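Transcriptional regulator KdgR (PDB 5Y6I) probably binds DNA and regulates transcription as a dimeric IclR-family protein, joining a helix-turn-helix domain to a GAF-like C-terminal domain. Local coordinates at residues A99-L104 with A225-V230; D106-T111 with G242-R247; L114-N119 with T123-E128. All blocks are in the same frame, centred on the assembly; numbering follows the deposited sequence.

Contact 1 (A99-L104 with A225-V230); sequences APLAEL and AVLTVV
Leu101 and Leu104 of helix 93-108 meet Leu227 and Val229 of strand 223-232, packing a helix against the central antiparallel sheet of the GAF-like C-terminal domain. The contact is wholly apolar and made by methyl groups. CD1 of Leu101 lies over the branch point of Leu227, 3.6 Å from its CD2 and 3.7 Å from its CG. CD2 of Leu104 enters between two residues of the strand, 3.9 Å from Leu227 CD2 and 3.8 Å from Val229 CG2. Leu227 CD2 is therefore touched by both helix leucines. The Leu104 and Leu227 side chains lie alongside one another, pointing in opposed directions, whereas Leu101 crosses Leu227 at a slant.

Both helix leucines share one conformation: CG stands anti to the main-chain nitrogen, with chi1 -176° for Leu104, which sends one methyl of each leucine to the strand. The two segments run nearly parallel, their axes 17° apart and 10.5 Å at closest approach; Leu101 meets Leu227, and Leu104, one turn on, meets both Leu227 and Val229.

Further out, helix 244-258 covers the same face, with Thr252 and Ile255 against Leu227 and with Arg247 and Thr251 against Leu104, while helix 150-158 covers the opposite face, where Val226 and Thr228 meet Thr151. Backbone bonds to strands 111-118 and 209-217 hold strand 223-232 on its two edges. Thr228 adds a bond on the face turned from helix 93-108: its OG1 is hydrogen-bonded to the carbonyl O of Phe113.

Contact 2 (D106-T111 with G242-R247); sequences DVLNET and GPAAER
Thr111 OG1 is held by hydrogen bonds with Ala130 N and Val136 O, three residues after Leu108, the residue that packs on Ala244 and Arg247 to join two helix ends. No hydrogen bond crosses between the segments; every approach within 4.5 Å is made by one methyl, Leu108 CD2. This methyl lies against Ala244, 4.0 Å from its CA and 4.1 Å from its CB, and sits 4.3 Å from the aliphatic CG of Arg247. It thus fits between residues one turn apart at the start of helix 244-258. The first torsion of Leu108 (chi1 -54°) turns CG beside the main-chain nitrogen and anti to the carbonyl carbon, and from there CD2 reaches Ala244.

Both chains change character here. Helix 93-108 ends at Leu108, and Asn109, with its positive phi of 42°, redirects the chain toward strand 111-118. In the other segment Pro243 takes the N-cap position, and Arg247 N makes a weak bond to Pro243 O at 3.4 Å. Arg247 O also accepts a hydrogen bond from Thr251 OG1. The patch lies at the surface of the domain and buries 153 Å² in all.

Leu108 also rests on Val229, so its side chain lies between strand 223-232 and the first turn of helix 244-258, while Phe236, in the loop joining that strand and helix, touches both Glu110 and Ala244.

Contact 3 (L114-N119 with T123-E128); sequences LAVWGN and TVVQVE
The flat amide of Gln126 has Leu114 CD2 above its plane, off the oxygen end, 4.0 Å from OE1. At the other end of this beta hairpin the Trp117 ring meets Phe155, the planes turned about 55° apart, and packs on Val131 of the second subunit, so the hairpin takes part in the dimer interface. Between these ends lies a classic beta bulge: Val125 and Gln126 both face Leu114. The bonding shows it directly. Val125 N reaches Leu114 O at 3.0 Å, and Leu114 N donates to Gln126 O at 2.9 Å with an N-H...O angle of 171°. Regular pairing resumes at Val116 and Thr123, which exchange two bonds with more bent angles, near 150°. Ala115 and Val124 form the non-hydrogen-bonded pair between.

In the bulge Val125 comes beside Val116, their side chains crossing at about a right angle. Val125 CG1 stands anti to the carbonyl carbon, beside the backbone N, where it meets Val116 CG2 at 4.0 Å. Gln126 and Leu114 lie beneath helix 93-108, where Ala98 and Ala97 touch them. Toward the turn, Thr123 OG1 is hydrogen-bonded to Gly121 O, and the Thr123 carbonyl O, besides receiving Val116 N, has Ala115 CA 3.2 Å away in a CA-H...O contact.

Overall arrangement
The three contacts illustrate how helices of a GAF-like domain pack on one antiparallel sheet. Contact 1 lies at the middle, its centre about 9 Å from that of contact 2 and about 11 Å from that of contact 3; contacts 2 and 3 are about 19 Å apart, centre to centre. Helix 93-108 serves contacts 1 and 2, and strands 223-232 and 111-118, neighbours in the sheet, tie contact 1 to contact 3. Along the chain the segments of contacts 1 and 2 alternate, and the local hairpin of contact 3 is nested inside the loops both close. The early helix and hairpin are thereby joined to the late strand and helix within that domain.

Contact 1 (A99-L104 with A225-V230)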
# COMPACT_ATOMS: atom_id res chain seq x y z
N ALA A 99 4.66 18.39 5.43
CA ALA A 99 4.03 19.52 6.12
C ALA A 99 3.90 19.28 7.61
O ALA A 99 4.33 20.15 8.39
CB ALA A 99 2.68 19.85 5.48
N PRO A 100 3.32 18.17 8.09
CA PRO A 100 3.17 18.01 9.54
C PRO A 100 4.49 17.96 10.31
O PRO A 100 4.52 18.33 11.50
CB PRO A 100 2.38 16.70 9.67
CG PRO A 100 1.66 16.56 8.35
CD PRO A 100 2.63 17.10 7.34
N LEU A 101 5.58 17.51 9.68
CA LEU A 101 6.89 17.57 10.32
C LEU A 101 7.25 19.00 10.67
O LEU A 101 7.67 19.31 11.79
CB LEU A 101 7.95 16.96 9.40
CG LEU A 101 9.37 16.84 9.99
CD1 LEU A 101 9.47 15.71 11.02
CD2 LEU A 101 10.43 16.66 8.93
N ALA A 102 7.07 19.91 9.71
CA ALA A 102 7.41 21.30 9.92
C ALA A 102 6.48 21.95 10.94
O ALA A 102 6.90 22.81 11.73
CB ALA A 102 7.37 22.03 8.59
N GLU A 103 5.21 21.53 10.95
CA GLU A 103 4.29 22.04 11.95
C GLU A 103 4.68 21.54 13.34
O GLU A 103 4.68 22.32 14.30
CB GLU A 103 2.86 21.64 11.59
CG GLU A 103 2.52 22.03 10.14
CD GLU A 103 1.11 21.67 9.67
OE1 GLU A 103 0.40 22.57 9.18
OE2 GLU A 103 0.72 20.48 9.77
N LEU A 104 5.05 20.26 13.46
CA LEU A 104 5.44 19.76 14.77
C LEU A 104 6.69 20.47 15.25
O LEU A 104 6.82 20.77 16.45
CB LEU A 104 5.68 18.25 14.72
CG LEU A 104 5.99 17.66 16.10
CD1 LEU A 104 4.73 17.65 16.95
CD2 LEU A 104 6.55 16.25 15.96
N ALA A 225 7.74 4.97 8.05
CA ALA A 225 8.80 5.83 8.53
C ALA A 225 8.72 5.87 10.06
O ALA A 225 7.82 5.28 10.67
CB ALA A 225 8.69 7.23 7.93
N VAL A 226 9.70 6.55 10.66
CA VAL A 226 9.69 6.90 12.07
C VAL A 226 9.91 8.40 12.16
O VAL A 226 10.75 8.96 11.44
CB VAL A 226 10.77 6.15 12.87
CG1 VAL A 226 10.70 6.51 14.37
CG2 VAL A 226 10.59 4.66 12.68
N LEU A 227 9.12 9.06 13.00
CA LEU A 227 9.20 10.50 13.18
C LEU A 227 9.63 10.75 14.62
O LEU A 227 9.20 10.04 15.54
CB LEU A 227 7.86 11.18 12.88
CG LEU A 227 7.94 12.64 12.43
CD1 LEU A 227 6.67 13.00 11.66
CD2 LEU A 227 8.14 13.60 13.60
N THR A 228 10.47 11.76 14.82
CA THR A 228 11.35 11.79 15.97
C THR A 228 11.68 13.22 16.36
O THR A 228 12.05 14.02 15.50
CB THR A 228 12.62 11.05 15.63
OG1 THR A 228 12.92 11.38 14.28
CG2 THR A 228 12.46 9.58 15.70
N VAL A 229 11.60 13.51 17.66
CA VAL A 229 11.92 14.82 18.20
C VAL A 229 13.19 14.70 19.04
O VAL A 229 13.43 13.68 19.70
CB VAL A 229 10.75 15.36 19.05
CG1 VAL A 229 11.14 16.68 19.74
CG2 VAL A 229 9.50 15.54 18.19
N VAL A 230 14.02 15.74 19.02
CA VAL A 230 15.34 15.61 19.62
C VAL A 230 15.83 16.97 20.10
O VAL A 230 15.47 18.01 19.55
CB VAL A 230 16.29 14.93 18.60
CG1 VAL A 230 16.40 15.77 17.35
CG2 VAL A 230 17.65 14.62 19.21

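Contact 2 (D106-T111 with G242-R247)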
# COMPACT_ATOMS: atom_id res chain seq x y z
N ASP A 106 7.39 23.55 14.63
CA ASP A 106 7.07 24.92 15.00
C ASP A 106 6.34 25.01 16.34
O ASP A 106 6.40 26.05 17.00
CB ASP A 106 6.24 25.58 13.91
CG ASP A 106 7.01 25.75 12.62
OD1 ASP A 106 8.25 25.59 12.66
OD2 ASP A 106 6.38 26.01 11.58
N VAL A 107 5.65 23.94 16.76
CA VAL A 107 4.97 23.99 18.05
C VAL A 107 5.91 23.64 19.20
O VAL A 107 5.79 24.19 20.29
CB VAL A 107 3.73 23.09 18.07
CG1 VAL A 107 2.59 23.73 17.30
CG2 VAL A 107 4.07 21.75 17.49
N LEU A 108 6.85 22.72 18.98
CA LEU A 108 7.82 22.37 20.00
C LEU A 108 9.04 23.27 19.98
O LEU A 108 9.74 23.37 21.00
CB LEU A 108 8.28 20.93 19.82
CG LEU A 108 7.12 19.93 19.79
CD1 LEU A 108 7.63 18.53 19.51
CD2 LEU A 108 6.41 19.96 21.13
N ASN A 109 9.31 23.93 18.86
CA ASN A 109 10.61 24.51 18.56
C ASN A 109 11.72 23.55 18.96
O ASN A 109 12.66 23.90 19.68
CB ASN A 109 10.80 25.87 19.23
CG ASN A 109 11.91 26.69 18.59
OD1 ASN A 109 12.32 26.42 17.46
ND2 ASN A 109 12.40 27.70 19.31
N GLU A 110 11.58 22.30 18.53
CA GLU A 110 12.61 21.30 18.69
C GLU A 110 12.84 20.63 17.34
O GLU A 110 11.94 20.58 16.50
CB GLU A 110 12.24 20.25 19.77
CG GLU A 110 11.70 20.86 21.06
CD GLU A 110 12.76 20.89 22.17
OE1 GLU A 110 13.96 20.76 21.81
OE2 GLU A 110 12.42 21.07 23.37
N THR A 111 14.06 20.14 17.13
CA THR A 111 14.37 19.52 15.84
C THR A 111 13.63 18.20 15.70
O THR A 111 13.79 17.30 16.54
CB THR A 111 15.89 19.34 15.71
OG1 THR A 111 16.51 20.61 15.84
CG2 THR A 111 16.25 18.78 14.34
N GLY A 242 4.69 13.43 28.08
CA GLY A 242 4.73 14.86 28.27
C GLY A 242 4.31 15.56 27.00
O GLY A 242 4.65 15.12 25.91
N PRO A 243 3.59 16.71 27.13
CA PRO A 243 2.99 17.37 25.96
C PRO A 243 3.74 17.29 24.63
O PRO A 243 3.11 17.47 23.58
CB PRO A 243 2.85 18.81 26.45
CG PRO A 243 2.49 18.63 27.90
CD PRO A 243 3.21 17.39 28.38
N ALA A 244 5.05 17.00 24.61
CA ALA A 244 5.69 16.71 23.33
C ALA A 244 5.23 15.37 22.76
O ALA A 244 5.03 15.23 21.55
CB ALA A 244 7.22 16.75 23.48
N ALA A 245 5.01 14.38 23.64
CA ALA A 245 4.63 13.03 23.22
C ALA A 245 3.31 13.02 22.46
O ALA A 245 3.20 12.40 21.39
CB ALA A 245 4.58 12.12 24.44
N GLU A 246 2.28 13.68 22.99
CA GLU A 246 0.99 13.82 22.32
C GLU A 246 1.12 14.56 20.99
O GLU A 246 0.61 14.09 19.97
CB GLU A 246 -0.01 14.55 23.23
CG GLU A 246 0.01 14.13 24.74
CD GLU A 246 1.27 14.58 25.50
OE1 GLU A 246 1.26 14.72 26.75
OE2 GLU A 246 2.30 14.76 24.83
N ARG A 247 1.79 15.72 20.99
CA ARG A 247 2.05 16.39 19.72
C ARG A 247 2.71 15.43 18.74
O ARG A 247 2.31 15.35 17.57
CB ARG A 247 2.94 17.62 19.94
CG ARG A 247 2.33 18.68 20.83
CD ARG A 247 0.96 19.06 20.33
NE ARG A 247 0.45 20.27 20.98
CZ ARG A 247 -0.63 20.92 20.56
NH1 ARG A 247 -1.29 20.46 19.50
NH2 ARG A 247 -1.05 22.02 21.18

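Contact 3 (L114-N119 with T123-E128)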
# COMPACT_ATOMS: atom_id res chain seq x y z
N LEU A 114 12.48 12.79 10.00
CA LEU A 114 11.84 11.60 9.46
C LEU A 114 12.92 10.63 9.00
O LEU A 114 13.87 11.03 8.30
CB LEU A 114 10.90 11.94 8.31
CG LEU A 114 9.90 10.84 7.90
CD1 LEU A 114 8.78 10.70 8.93
CD2 LEU A 114 9.31 11.16 6.54
N ALA A 115 12.79 9.38 9.42
CA ALA A 115 13.68 8.31 8.99
C ALA A 115 12.87 7.19 8.38
O ALA A 115 11.73 6.93 8.79
CB ALA A 115 14.50 7.77 10.15
N VAL A 116 13.46 6.54 7.38
CA VAL A 116 12.91 5.33 6.77
C VAL A 116 13.95 4.22 6.89
O VAL A 116 15.10 4.45 7.26
CB VAL A 116 12.52 5.54 5.30
CG1 VAL A 116 11.55 6.74 5.15
CG2 VAL A 116 13.80 5.71 4.45
N TRP A 117 13.53 3.00 6.55
CA TRP A 117 14.37 1.82 6.72
C TRP A 117 15.09 1.50 5.41
O TRP A 117 14.44 1.22 4.40
CB TRP A 117 13.53 0.63 7.20
CG TRP A 117 14.30 -0.61 7.47
CD1 TRP A 117 14.41 -1.72 6.65
CD2 TRP A 117 15.13 -0.88 8.60
NE1 TRP A 117 15.21 -2.67 7.24
CE2 TRP A 117 15.67 -2.18 8.44
CE3 TRP A 117 15.44 -0.16 9.76
CZ2 TRP A 117 16.51 -2.76 9.38
CZ3 TRP A 117 16.28 -0.75 10.70
CH2 TRP A 117 16.81 -2.03 10.50
N GLY A 118 16.42 1.56 5.44
CA GLY A 118 17.22 1.31 4.27
C GLY A 118 18.15 0.14 4.49
O GLY A 118 18.18 -0.47 5.56
N ASN A 119 18.95 -0.18 3.49
CA ASN A 119 19.88 -1.29 3.60
C ASN A 119 20.80 -1.26 4.82
O ASN A 119 21.43 -2.25 5.12
CB ASN A 119 20.71 -1.41 2.35
CG ASN A 119 21.50 -0.19 2.08
OD1 ASN A 119 21.36 0.80 2.77
ND2 ASN A 119 22.35 -0.24 1.08
N THR A 123 17.62 5.49 8.51
CA THR A 123 18.30 6.46 7.67
C THR A 123 17.49 7.75 7.69
O THR A 123 16.31 7.74 7.32
CB THR A 123 18.45 5.93 6.25
OG1 THR A 123 19.06 4.64 6.29
CG2 THR A 123 19.31 6.83 5.43
N VAL A 124 18.11 8.84 8.13
CA VAL A 124 17.42 10.12 8.23
C VAL A 124 17.35 10.75 6.84
O VAL A 124 18.38 10.99 6.21
CB VAL A 124 18.13 11.05 9.23
CG1 VAL A 124 17.49 12.45 9.23
CG2 VAL A 124 18.14 10.41 10.63
N VAL A 125 16.13 11.00 6.36
CA VAL A 125 15.92 11.47 5.00
C VAL A 125 15.33 12.86 4.94
O VAL A 125 15.13 13.39 3.84
CB VAL A 125 15.03 10.49 4.20
CG1 VAL A 125 15.77 9.17 3.98
CG2 VAL A 125 13.70 10.29 4.90
N GLN A 126 15.05 13.49 6.08
CA GLN A 126 14.36 14.77 6.08
C GLN A 126 14.34 15.34 7.50
O GLN A 126 14.08 14.60 8.45
CB GLN A 126 12.94 14.56 5.51
CG GLN A 126 11.84 15.39 6.07
CD GLN A 126 10.56 15.27 5.24
OE1 GLN A 126 10.40 14.34 4.45
NE2 GLN A 126 9.65 16.21 5.42
N VAL A 127 14.64 16.64 7.63
CA VAL A 127 14.94 17.25 8.93
C VAL A 127 14.37 18.66 9.02
O VAL A 127 14.66 19.50 8.16
CB VAL A 127 16.46 17.31 9.20
CG1 VAL A 127 16.77 18.27 10.35
CG2 VAL A 127 16.99 15.96 9.47
N GLU A 128 13.64 18.94 10.09
CA GLU A 128 13.20 20.30 10.39
C GLU A 128 13.91 20.76 11.65
O GLU A 128 13.64 20.25 12.74
CB GLU A 128 11.68 20.37 10.56
CG GLU A 128 10.87 20.33 9.27
CD GLU A 128 11.16 21.48 8.33
OE1 GLU A 128 11.69 22.53 8.75
OE2 GLU A 128 10.83 21.34 7.14